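Local coordinates for protein PrgA (Enterococcus faecalis, PDB 6Z9K) that provides surface exclusion against unwanted conjugation at the enterococcal cell surface, here represented by its magnesium-binding CAP domain, at residues A[71-76]-A[105-110]; A[128-131]-A[135-138]; A[143-148]-A[183-188]; A[168-173]-A[210-215]. All coordinates share one frame; numbering follows the deposited sequence.

Interaction 1: residues A[71-76]-A[105-110]; sequences DQKKEL and FAWDIA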
loop_
_atom_site.group_PDB
_atom_site.type_symbol
_atom_site.label_atom_id
_atom_site.label_comp_id
_atom_site.label_asym_id
_atom_site.label_seq_id
_atom_site.Cartn_x
_atom_site.Cartn_y
_atom_site.Cartn_z
ATOM N N ASP A 71 15.556 8.562 2.880
ATOM C CA ASP A 71 14.441 9.530 3.058
ATOM C C ASP A 71 13.341 9.214 2.062
ATOM O O ASP A 71 12.158 9.334 2.443
ATOM C CB ASP A 71 14.910 10.971 2.871
ATOM C CG ASP A 71 15.770 11.481 4.010
ATOM O OD1 ASP A 71 15.845 10.805 5.057
ATOM O OD2 ASP A 71 16.363 12.559 3.835
ATOM N N GLN A 72 13.709 8.864 0.823
ATOM C CA GLN A 72 12.725 8.606 -0.252
ATOM C C GLN A 72 11.970 7.312 0.117
ATOM O O GLN A 72 10.743 7.259 -0.039
ATOM C CB GLN A 72 13.419 8.521 -1.607
ATOM C CG GLN A 72 13.907 9.852 -2.140
ATOM C CD GLN A 72 14.678 9.629 -3.416
ATOM O OE1 GLN A 72 15.288 8.583 -3.587
ATOM N NE2 GLN A 72 14.644 10.596 -4.318
ATOM N N LYS A 73 12.667 6.297 0.607
ATOM C CA LYS A 73 11.975 5.059 1.073
ATOM C C LYS A 73 10.992 5.416 2.186
ATOM O O LYS A 73 9.836 4.874 2.189
ATOM C CB LYS A 73 12.998 4.034 1.574
ATOM C CG LYS A 73 13.902 3.527 0.483
ATOM C CD LYS A 73 14.867 2.447 0.938
ATOM C CE LYS A 73 15.536 1.832 -0.264
ATOM N NZ LYS A 73 16.593 0.902 0.146
ATOM N N LYS A 74 11.408 6.236 3.152
ATOM C CA LYS A 74 10.516 6.559 4.280
ATOM C C LYS A 74 9.319 7.341 3.734
ATOM O O LYS A 74 8.195 6.990 4.087
ATOM C CB LYS A 74 11.245 7.283 5.400
ATOM C CG LYS A 74 10.397 7.472 6.665
ATOM C CD LYS A 74 11.242 7.443 7.944
ATOM C CE LYS A 74 11.839 6.057 8.174
ATOM N NZ LYS A 74 12.514 5.882 9.489
ATOM N N GLU A 75 9.524 8.285 2.812
ATOM C CA GLU A 75 8.407 9.092 2.250
ATOM C C GLU A 75 7.395 8.161 1.590
ATOM O O GLU A 75 6.186 8.376 1.758
ATOM C CB GLU A 75 8.877 10.106 1.212
ATOM C CG GLU A 75 9.570 11.313 1.785
ATOM C CD GLU A 75 10.078 12.242 0.682
ATOM O OE1 GLU A 75 11.290 12.603 0.705
ATOM O OE2 GLU A 75 9.259 12.534 -0.244
ATOM N N LEU A 76 7.869 7.228 0.786
ATOM C CA LEU A 76 7.022 6.282 0.038
ATOM C C LEU A 76 6.155 5.487 1.009
ATOM O O LEU A 76 4.953 5.374 0.750
ATOM C CB LEU A 76 7.901 5.375 -0.806
ATOM C CG LEU A 76 7.172 4.571 -1.872
ATOM C CD1 LEU A 76 6.599 5.484 -2.946
ATOM C CD2 LEU A 76 8.060 3.464 -2.439
ATOM N N PHE A 105 12.425 -4.628 5.802
ATOM C CA PHE A 105 11.786 -5.909 5.478
ATOM C C PHE A 105 11.209 -5.784 4.076
ATOM O O PHE A 105 11.448 -6.684 3.198
ATOM C CB PHE A 105 10.736 -6.264 6.526
ATOM C CG PHE A 105 9.989 -7.550 6.348
ATOM C CD1 PHE A 105 10.459 -8.625 5.598
ATOM C CD2 PHE A 105 8.799 -7.692 7.042
ATOM C CE1 PHE A 105 9.748 -9.803 5.536
ATOM C CE2 PHE A 105 8.086 -8.863 6.956
ATOM C CZ PHE A 105 8.550 -9.905 6.205
ATOM N N ALA A 106 10.450 -4.715 3.820
ATOM C CA ALA A 106 9.836 -4.556 2.484
ATOM C C ALA A 106 10.888 -4.543 1.359
ATOM O O ALA A 106 10.693 -5.193 0.294
ATOM C CB ALA A 106 9.029 -3.281 2.425
ATOM N N TRP A 107 12.003 -3.822 1.559
ATOM C CA TRP A 107 13.025 -3.679 0.495
ATOM C C TRP A 107 13.778 -5.003 0.331
ATOM O O TRP A 107 14.231 -5.276 -0.808
ATOM C CB TRP A 107 13.890 -2.434 0.733
ATOM C CG TRP A 107 13.100 -1.223 0.338
ATOM C CD1 TRP A 107 12.355 -0.427 1.172
ATOM C CD2 TRP A 107 12.874 -0.729 -0.997
ATOM N NE1 TRP A 107 11.733 0.560 0.449
ATOM C CE2 TRP A 107 12.018 0.385 -0.886
ATOM C CE3 TRP A 107 13.335 -1.092 -2.265
ATOM C CZ2 TRP A 107 11.627 1.134 -2.004
ATOM C CZ3 TRP A 107 12.920 -0.372 -3.365
ATOM C CH2 TRP A 107 12.098 0.741 -3.230
ATOM N N ASP A 108 13.941 -5.791 1.396
ATOM C CA ASP A 108 14.511 -7.145 1.253
ATOM C C ASP A 108 13.577 -8.002 0.381
ATOM O O ASP A 108 14.088 -8.732 -0.523
ATOM C CB ASP A 108 14.866 -7.752 2.594
ATOM C CG ASP A 108 16.117 -7.201 3.227
ATOM O OD1 ASP A 108 16.838 -6.391 2.557
ATOM O OD2 ASP A 108 16.348 -7.554 4.393
ATOM N N ILE A 109 12.274 -7.935 0.619
ATOM C CA ILE A 109 11.329 -8.719 -0.238
ATOM C C ILE A 109 11.536 -8.282 -1.687
ATOM O O ILE A 109 11.577 -9.098 -2.582
ATOM C CB ILE A 109 9.889 -8.611 0.260
ATOM C CG1 ILE A 109 9.686 -9.326 1.609
ATOM C CG2 ILE A 109 8.903 -9.079 -0.831
ATOM C CD1 ILE A 109 8.332 -9.162 2.239
ATOM N N ALA A 110 11.620 -6.983 -1.932
ATOM C CA ALA A 110 11.704 -6.434 -3.303
ATOM C C ALA A 110 12.998 -6.936 -3.954
ATOM O O ALA A 110 12.936 -7.473 -5.108
ATOM C CB ALA A 110 11.576 -4.915 -3.224
HETATM O O HOH W 1 9.729 2.254 1.864
#
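K73 lays its aliphatic chain across one face of the W107 indole, the main event where helix 70-90 meets helix 100-112. The first torsion sets CG beside the backbone N (chi1 -65°), and the extended chain beyond it carries the methylenes over the ring. K73 CE stands almost directly above the middle of the W107 five-membered ring, 3.8 Å from its centroid and 10° off the normal, a CH-pi contact. K73 NZ lies 4.3 Å from the same centroid, still over the face, and makes a cation-pi interaction. The lysine backbone joins in too: a water in the indole plane accepts a hydrogen bond from W107 NE1 (3.0 Å) and donates to K73 O (2.6 Å), so the polar edge of the ring is tied to the helix whose side chain covers its face. In the alpha-beta-alpha sandwich of the CAP domain these helices meet beside the outer strand 196-202, which W107 touches at S200 and L201. One turn beyond K73, L76 adds a looser apolar contact, its CD2 lying 4.3 Å from W107 CZ2 in an oblique approach. L76 also packs on V199 of that strand and on W63.

Interaction 2: residues A[128-131]-A[135-138]; sequences AAKE and KEYP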
loop_
_atom_site.group_PDB
_atom_site.type_symbol
_atom_site.label_atom_id
_atom_site.label_comp_id
_atom_site.label_asym_id
_atom_site.label_seq_id
_atom_site.Cartn_x
_atom_site.Cartn_y
_atom_site.Cartn_z
ATOM N N ALA A 128 13.380 -13.236 3.013
ATOM C CA ALA A 128 13.389 -11.899 3.629
ATOM C C ALA A 128 12.859 -12.001 5.064
ATOM O O ALA A 128 13.392 -11.366 5.960
ATOM C CB ALA A 128 12.586 -10.915 2.808
ATOM N N ALA A 129 11.773 -12.733 5.254
ATOM C CA ALA A 129 11.173 -12.844 6.593
ATOM C C ALA A 129 12.216 -13.419 7.541
ATOM O O ALA A 129 12.507 -12.812 8.595
ATOM C CB ALA A 129 9.939 -13.692 6.514
ATOM N N LYS A 130 12.843 -14.519 7.170
ATOM C CA LYS A 130 13.786 -15.169 8.099
ATOM C C LYS A 130 14.926 -14.194 8.446
ATOM O O LYS A 130 15.298 -14.041 9.632
ATOM C CB LYS A 130 14.331 -16.433 7.472
ATOM C CG LYS A 130 15.376 -17.088 8.368
ATOM C CD LYS A 130 16.117 -18.195 7.718
ATOM C CE LYS A 130 17.271 -18.668 8.606
ATOM N NZ LYS A 130 16.884 -19.837 9.422
ATOM N N GLU A 131 15.455 -13.482 7.443
ATOM C CA GLU A 131 16.619 -12.608 7.678
ATOM C C GLU A 131 16.246 -11.391 8.508
ATOM O O GLU A 131 17.165 -10.792 9.120
ATOM C CB GLU A 131 17.176 -12.171 6.351
ATOM C CG GLU A 131 17.831 -13.323 5.626
ATOM C CD GLU A 131 18.273 -12.992 4.206
ATOM O OE1 GLU A 131 18.408 -11.796 3.874
ATOM O OE2 GLU A 131 18.558 -13.963 3.476
ATOM N N LYS A 135 8.527 -14.756 11.084
ATOM C CA LYS A 135 8.144 -16.151 10.877
ATOM C C LYS A 135 8.032 -16.450 9.389
ATOM O O LYS A 135 7.593 -15.595 8.611
ATOM C CB LYS A 135 6.822 -16.448 11.575
ATOM C CG LYS A 135 6.961 -16.321 13.082
ATOM C CD LYS A 135 5.642 -16.347 13.774
ATOM C CE LYS A 135 5.894 -16.547 15.249
ATOM N NZ LYS A 135 4.655 -16.330 16.018
ATOM N N GLU A 136 8.444 -17.669 9.036
ATOM C CA GLU A 136 8.268 -18.159 7.652
ATOM C C GLU A 136 6.994 -19.001 7.564
ATOM O O GLU A 136 6.658 -19.758 8.511
ATOM C CB GLU A 136 9.440 -19.022 7.237
ATOM C CG GLU A 136 10.745 -18.287 7.169
ATOM C CD GLU A 136 11.833 -19.187 6.606
ATOM O OE1 GLU A 136 12.730 -19.601 7.387
ATOM O OE2 GLU A 136 11.779 -19.431 5.352
ATOM N N TYR A 137 6.395 -19.011 6.383
ATOM C CA TYR A 137 5.198 -19.827 6.051
ATOM C C TYR A 137 5.516 -20.473 4.709
ATOM O O TYR A 137 5.203 -19.915 3.690
ATOM C CB TYR A 137 3.973 -18.929 6.006
ATOM C CG TYR A 137 3.746 -18.196 7.305
ATOM C CD1 TYR A 137 4.351 -16.985 7.556
ATOM C CD2 TYR A 137 2.991 -18.754 8.321
ATOM C CE1 TYR A 137 4.209 -16.316 8.762
ATOM C CE2 TYR A 137 2.782 -18.078 9.512
ATOM C CZ TYR A 137 3.416 -16.875 9.759
ATOM O OH TYR A 137 3.186 -16.279 10.973
ATOM N N PRO A 138 6.220 -21.610 4.690
ATOM C CA PRO A 138 6.719 -22.220 3.442
ATOM C C PRO A 138 5.622 -22.356 2.385
ATOM O O PRO A 138 4.547 -22.832 2.705
ATOM C CB PRO A 138 7.190 -23.578 3.959
ATOM C CG PRO A 138 7.726 -23.244 5.348
ATOM C CD PRO A 138 6.622 -22.355 5.889
#
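A local chain reversal brings A129 and K130, near the end of helix 122-132, against K135 and E136 of the loop that follows, with only three residues making the turn. The contact is by van der Waals touch rather than by hydrogen bonds, and the backbones come closest at A129 and E136, whose CA atoms are 6.1 Å apart. On the inner side, the methyl group A129 CB points at the loop and rests 3.7 Å from K135 O. That carbonyl oxygen accepts a hydrogen bond from the hydroxyl of Y143, so the alanine packs against an oxygen with its own polar partner. The K135 side chain starts out away from the helix, and its NZ reaches E220 O.

Further out, the E136 side chain passes obliquely over the aliphatic part of K130, its OE1 3.6 Å from K130 CB and 3.7 Å from K130 CD. An extended glutamate chain (chi2 -174°) delivers the group there, whereas the lysine bends at its last torsion (chi4 96°). K130 NZ remains 4.6 Å from E136 OE1, too far for a salt bridge, although the opposite charges probably attract weakly between these two exposed side chains.

The returning loop is held from several directions: Y137 N bonds to N126 OD1 of the same helix, and the backbone of K135 pairs with that of K221. On the buried side, A129 packs on F105 of helix 100-112 and on Y143, which leads into strand 144-148.

Interaction 3: residues A[143-148]-A[183-188]; sequences YENLGG and YSHLHS
N145 ND2 donates to S188 OG over 2.9 Å, a nearly straight bond (168°) with the hydroxyl oxygen lying close to the amide plane. The serine meets it because OG is anti to its own backbone N (chi1 -179°), directed from helix 184-189 at the strand. The other end of the same amide faces H185: N145 OD1 sits 3.1 Å from H185 CD2, at the edge of the imidazole and near its plane, while amide and ring are turned 66° apart. A water donates to N145 OD1 at 2.8 Å and bonds weakly to S184 O. One buried amide thus bridges strand 144-148 to the short helix, which probably fixes its rotation: ND2 gives a hydrogen bond, OD1 receives one from the water. This is the metal-binding side of the CAP domain, where L146 and H185 belong to the magnesium site and the H185 side chain is about 3 Å from the ion. D178 probably acts as a second shell, its OD1 bonded to H185 ND1 and its OD2 to the backbone N of L186. E144 turns away from the helix, its carboxylate oxygens hydrogen-bonded to H120 ND1 and H213 ND1.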
loop_
_atom_site.group_PDB
_atom_site.type_symbol
_atom_site.label_atom_id
_atom_site.label_comp_id
_atom_site.label_asym_id
_atom_site.label_seq_id
_atom_site.Cartn_x
_atom_site.Cartn_y
_atom_site.Cartn_z
ATOM N N TYR A 143 2.406 -11.740 3.988
ATOM C CA TYR A 143 3.056 -10.444 4.240
ATOM C C TYR A 143 2.761 -9.410 3.150
ATOM O O TYR A 143 2.820 -8.235 3.457
ATOM C CB TYR A 143 4.567 -10.647 4.326
ATOM C CG TYR A 143 5.011 -11.363 5.572
ATOM C CD1 TYR A 143 4.926 -10.761 6.806
ATOM C CD2 TYR A 143 5.519 -12.671 5.511
ATOM C CE1 TYR A 143 5.322 -11.400 7.959
ATOM C CE2 TYR A 143 5.946 -13.313 6.658
ATOM C CZ TYR A 143 5.867 -12.674 7.885
ATOM O OH TYR A 143 6.283 -13.294 9.020
ATOM N N GLU A 144 2.557 -9.860 1.897
ATOM C CA GLU A 144 2.596 -8.962 0.731
ATOM C C GLU A 144 1.246 -8.806 0.028
ATOM O O GLU A 144 0.552 -9.802 -0.256
ATOM C CB GLU A 144 3.652 -9.512 -0.243
ATOM C CG GLU A 144 3.726 -8.764 -1.559
ATOM C CD GLU A 144 4.828 -9.314 -2.451
ATOM O OE1 GLU A 144 4.553 -10.253 -3.198
ATOM O OE2 GLU A 144 5.952 -8.815 -2.278
ATOM N N ASN A 145 0.915 -7.564 -0.318
ATOM C CA ASN A 145 -0.089 -7.198 -1.351
ATOM C C ASN A 145 0.714 -6.584 -2.502
ATOM O O ASN A 145 1.414 -5.620 -2.302
ATOM C CB ASN A 145 -1.165 -6.297 -0.751
ATOM C CG ASN A 145 -2.048 -7.060 0.205
ATOM O OD1 ASN A 145 -2.916 -7.833 -0.230
ATOM N ND2 ASN A 145 -1.844 -6.865 1.510
ATOM N N LEU A 146 0.603 -7.176 -3.678
ATOM C CA LEU A 146 1.476 -6.833 -4.808
ATOM C C LEU A 146 0.655 -6.166 -5.911
ATOM O O LEU A 146 -0.356 -6.703 -6.303
ATOM C CB LEU A 146 2.114 -8.146 -5.289
ATOM C CG LEU A 146 3.142 -8.109 -6.388
ATOM C CD1 LEU A 146 4.360 -7.303 -5.980
ATOM C CD2 LEU A 146 3.521 -9.541 -6.742
ATOM N N GLY A 147 1.119 -5.028 -6.369
ATOM C CA GLY A 147 0.537 -4.336 -7.527
ATOM C C GLY A 147 1.456 -4.373 -8.705
ATOM O O GLY A 147 2.500 -3.783 -8.633
ATOM N N GLY A 148 1.078 -5.034 -9.797
ATOM C CA GLY A 148 1.945 -5.096 -10.965
ATOM C C GLY A 148 1.306 -4.405 -12.144
ATOM O O GLY A 148 0.123 -4.399 -12.128
ATOM N N TYR A 183 -11.382 -11.106 -3.101
ATOM C CA TYR A 183 -11.252 -10.120 -2.002
ATOM C C TYR A 183 -10.109 -10.425 -1.045
ATOM O O TYR A 183 -10.136 -9.879 0.043
ATOM C CB TYR A 183 -12.608 -10.052 -1.290
ATOM C CG TYR A 183 -13.699 -9.550 -2.208
ATOM C CD1 TYR A 183 -13.768 -8.208 -2.535
ATOM C CD2 TYR A 183 -14.608 -10.400 -2.798
ATOM C CE1 TYR A 183 -14.718 -7.714 -3.409
ATOM C CE2 TYR A 183 -15.591 -9.914 -3.658
ATOM C CZ TYR A 183 -15.646 -8.562 -3.966
ATOM O OH TYR A 183 -16.575 -8.089 -4.853
ATOM N N SER A 184 -9.058 -11.140 -1.473
ATOM C CA SER A 184 -7.899 -11.384 -0.577
ATOM C C SER A 184 -7.223 -10.066 -0.199
ATOM O O SER A 184 -6.718 -9.931 0.948
ATOM C CB SER A 184 -6.937 -12.343 -1.209
ATOM O OG SER A 184 -6.577 -11.840 -2.459
ATOM N N HIS A 185 -7.119 -9.121 -1.125
ATOM C CA HIS A 185 -6.390 -7.854 -0.829
ATOM C C HIS A 185 -7.218 -6.913 0.045
ATOM O O HIS A 185 -6.685 -6.303 0.983
ATOM C CB HIS A 185 -6.067 -7.088 -2.100
ATOM C CG HIS A 185 -5.325 -7.939 -3.055
ATOM N ND1 HIS A 185 -5.950 -8.560 -4.117
ATOM C CD2 HIS A 185 -4.059 -8.386 -3.029
ATOM C CE1 HIS A 185 -5.065 -9.333 -4.748
ATOM N NE2 HIS A 185 -3.881 -9.242 -4.109
ATOM N N LEU A 186 -8.497 -6.815 -0.252
ATOM C CA LEU A 186 -9.420 -6.101 0.675
ATOM C C LEU A 186 -9.211 -6.620 2.105
ATOM O O LEU A 186 -9.009 -5.795 3.061
ATOM C CB LEU A 186 -10.864 -6.268 0.221
ATOM C CG LEU A 186 -11.897 -5.818 1.250
ATOM C CD1 LEU A 186 -11.929 -4.315 1.334
ATOM C CD2 LEU A 186 -13.272 -6.364 0.898
ATOM N N HIS A 187 -9.313 -7.943 2.306
ATOM C CA HIS A 187 -9.232 -8.543 3.649
ATOM C C HIS A 187 -7.860 -8.306 4.261
ATOM O O HIS A 187 -7.751 -8.007 5.461
ATOM C CB HIS A 187 -9.566 -10.040 3.569
ATOM C CG HIS A 187 -10.944 -10.271 3.060
ATOM N ND1 HIS A 187 -11.341 -11.494 2.561
ATOM C CD2 HIS A 187 -11.983 -9.419 2.900
ATOM C CE1 HIS A 187 -12.580 -11.402 2.142
ATOM N NE2 HIS A 187 -13.020 -10.140 2.352
ATOM N N SER A 188 -6.812 -8.400 3.443
ATOM C CA SER A 188 -5.466 -8.224 3.969
ATOM C C SER A 188 -5.182 -6.784 4.401
ATOM O O SER A 188 -4.633 -6.564 5.480
ATOM C CB SER A 188 -4.480 -8.707 2.943
ATOM O OG SER A 188 -3.187 -8.557 3.471
HETATM O O HOH W 2 -3.455 -10.617 -0.098
#

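Interaction 4: residues A[168-173]-A[210-215]; sequences RKMLVN and PKIHII
The alpha-beta-alpha sandwich of the CAP domain has its core between sheet and helices, and here M170 and L171 of helix 160-176 close one face of the central strand 211-217 by packing on I212 and I214. All four residues are buried. The axes of the helix and strand segments approach to 11.0 Å, with 61° between their directions, a separation bridged by the side chains of M170, L171, I212 and I214.

M170 reaches straight at the strand, its chain extended through the first two torsions (chi1 176°), so that the sulfur comes within contact of both isoleucines. M170 SD lies 3.8 Å from I212 CG2 and 4.0 Å from I214 CD1. The terminal methyl of M170 is modelled implausibly close to I212, so its exact placement is doubtful; the sulfur contacts are of ordinary length. This methionine also lies near the metal site, its side chain about 8 Å from the bound magnesium.

Along the strand the intervening residue, H213, points to the other face, where it bonds E144 and S202, whereas I212 and I214 both turn to the helix. Strand 196-202 completes the floor, V199 beside I212 and L197 beside I214. Helix 70-90 closes a further side through L83, on L171, and T80, on I214. A single methyl pair makes the leucine contact: L171 CD2 meets the outstretched I214 CD1 at 3.8 Å.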
loop_
_atom_site.group_PDB
_atom_site.type_symbol
_atom_site.label_atom_id
_atom_site.label_comp_id
_atom_site.label_asym_id
_atom_site.label_seq_id
_atom_site.Cartn_x
_atom_site.Cartn_y
_atom_site.Cartn_z
ATOM N N ARG A 168 -2.083 5.155 -5.083
ATOM C CA ARG A 168 -3.484 5.397 -4.691
ATOM C C ARG A 168 -4.396 4.530 -5.567
ATOM O O ARG A 168 -5.376 4.019 -5.047
ATOM C CB ARG A 168 -3.829 6.875 -4.807
ATOM C CG ARG A 168 -5.211 7.174 -4.240
ATOM C CD ARG A 168 -5.577 8.629 -4.520
ATOM N NE ARG A 168 -6.837 9.016 -3.897
ATOM C CZ ARG A 168 -8.046 8.902 -4.433
ATOM N NH1 ARG A 168 -8.225 8.433 -5.635
ATOM N NH2 ARG A 168 -9.111 9.313 -3.760
ATOM N N LYS A 169 -4.143 4.406 -6.858
ATOM C CA LYS A 169 -4.986 3.625 -7.796
ATOM C C LYS A 169 -4.961 2.171 -7.333
ATOM O O LYS A 169 -6.003 1.515 -7.322
ATOM C CB LYS A 169 -4.484 3.752 -9.246
ATOM C CG LYS A 169 -5.437 3.117 -10.245
ATOM C CD LYS A 169 -5.033 3.425 -11.658
ATOM C CE LYS A 169 -5.654 2.463 -12.654
ATOM N NZ LYS A 169 -4.966 2.530 -13.986
ATOM N N MET A 170 -3.780 1.670 -6.976
ATOM C CA MET A 170 -3.645 0.293 -6.445
ATOM C C MET A 170 -4.495 0.103 -5.191
ATOM O O MET A 170 -5.230 -0.893 -5.103
ATOM C CB MET A 170 -2.167 -0.020 -6.167
ATOM C CG MET A 170 -1.961 -1.354 -5.538
ATOM S SD MET A 170 -0.233 -1.540 -5.056
ATOM C CE MET A 170 0.426 -0.027 -5.723
ATOM N N LEU A 171 -4.455 1.026 -4.239
ATOM C CA LEU A 171 -5.280 0.860 -3.022
ATOM C C LEU A 171 -6.755 0.904 -3.386
ATOM O O LEU A 171 -7.509 0.134 -2.814
ATOM C CB LEU A 171 -4.926 1.952 -2.001
ATOM C CG LEU A 171 -3.531 1.848 -1.375
ATOM C CD1 LEU A 171 -3.214 3.078 -0.533
ATOM C CD2 LEU A 171 -3.389 0.564 -0.572
ATOM N N VAL A 172 -7.158 1.811 -4.272
ATOM C CA VAL A 172 -8.588 1.951 -4.677
ATOM C C VAL A 172 -9.022 0.618 -5.262
ATOM O O VAL A 172 -10.123 0.147 -4.948
ATOM C CB VAL A 172 -8.773 3.131 -5.634
ATOM C CG1 VAL A 172 -10.063 3.115 -6.384
ATOM C CG2 VAL A 172 -8.579 4.450 -4.898
ATOM N N ASN A 173 -8.188 0.046 -6.105
ATOM C CA ASN A 173 -8.550 -1.206 -6.805
ATOM C C ASN A 173 -8.614 -2.365 -5.819
ATOM O O ASN A 173 -9.515 -3.237 -6.018
ATOM C CB ASN A 173 -7.572 -1.476 -7.952
ATOM C CG ASN A 173 -7.854 -0.619 -9.164
ATOM O OD1 ASN A 173 -8.906 0.027 -9.282
ATOM N ND2 ASN A 173 -6.879 -0.631 -10.073
ATOM N N PRO A 210 7.124 -3.277 -13.698
ATOM C CA PRO A 210 7.668 -3.063 -12.360
ATOM C C PRO A 210 6.516 -3.159 -11.352
ATOM O O PRO A 210 5.308 -3.094 -11.707
ATOM C CB PRO A 210 8.329 -1.699 -12.411
ATOM C CG PRO A 210 7.490 -0.963 -13.437
ATOM C CD PRO A 210 7.034 -2.012 -14.450
ATOM N N LYS A 211 6.901 -3.394 -10.102
ATOM C CA LYS A 211 5.983 -3.805 -9.037
ATOM C C LYS A 211 5.994 -2.833 -7.882
ATOM O O LYS A 211 7.003 -2.144 -7.644
ATOM C CB LYS A 211 6.467 -5.126 -8.449
ATOM C CG LYS A 211 6.386 -6.289 -9.417
ATOM C CD LYS A 211 7.158 -7.461 -8.817
ATOM C CE LYS A 211 7.310 -8.567 -9.796
ATOM N NZ LYS A 211 8.159 -9.649 -9.258
ATOM N N ILE A 212 4.843 -2.837 -7.221
ATOM C CA ILE A 212 4.694 -2.196 -5.892
ATOM C C ILE A 212 4.422 -3.303 -4.892
ATOM O O ILE A 212 3.431 -4.032 -5.039
ATOM C CB ILE A 212 3.532 -1.203 -5.907
ATOM C CG1 ILE A 212 3.691 -0.174 -7.035
ATOM C CG2 ILE A 212 3.415 -0.595 -4.497
ATOM C CD1 ILE A 212 2.445 0.678 -7.294
ATOM N N HIS A 213 5.239 -3.377 -3.851
ATOM C CA HIS A 213 5.103 -4.379 -2.768
ATOM C C HIS A 213 4.619 -3.652 -1.506
ATOM O O HIS A 213 5.380 -2.856 -0.960
ATOM C CB HIS A 213 6.465 -5.062 -2.467
ATOM C CG HIS A 213 7.179 -5.670 -3.639
ATOM N ND1 HIS A 213 7.224 -7.043 -3.848
ATOM C CD2 HIS A 213 7.941 -5.125 -4.620
ATOM C CE1 HIS A 213 7.936 -7.293 -4.948
ATOM N NE2 HIS A 213 8.389 -6.139 -5.431
ATOM N N ILE A 214 3.389 -3.922 -1.093
ATOM C CA ILE A 214 2.877 -3.423 0.200
ATOM C C ILE A 214 3.016 -4.557 1.212
ATOM O O ILE A 214 2.383 -5.579 1.086
ATOM C CB ILE A 214 1.435 -2.896 0.058
ATOM C CG1 ILE A 214 1.375 -1.728 -0.933
ATOM C CG2 ILE A 214 0.911 -2.523 1.456
ATOM C CD1 ILE A 214 -0.014 -1.063 -1.074
ATOM N N ILE A 215 3.914 -4.357 2.170
ATOM C CA ILE A 215 4.293 -5.335 3.215
ATOM C C ILE A 215 3.677 -4.879 4.547
ATOM O O ILE A 215 3.899 -3.746 4.946
ATOM C CB ILE A 215 5.818 -5.502 3.266
ATOM C CG1 ILE A 215 6.408 -5.814 1.874
ATOM C CG2 ILE A 215 6.123 -6.560 4.310
ATOM C CD1 ILE A 215 5.761 -6.929 1.155
#

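The contacts follow the layers of one CAP domain. Interactions 1 and 2 come in series along the chain, their centres 18 Å apart, and share the packing of helix 100-112 on helix 122-132. Interactions 3 and 4 interleave in sequence and their centres are 8 Å apart, as strands 144-148 and 211-217 are neighbours in the three-stranded antiparallel sheet. Helix 100-112 covers the sheet face that carries H213 and I215, whereas helix 160-176 covers the one with I212 and I214. The residues of interaction 1 reach interaction 4 through I109 and I215, and Y143 ties interaction 2 to interaction 3. The magnesium site therefore stands on a sheet packed by helices on both faces.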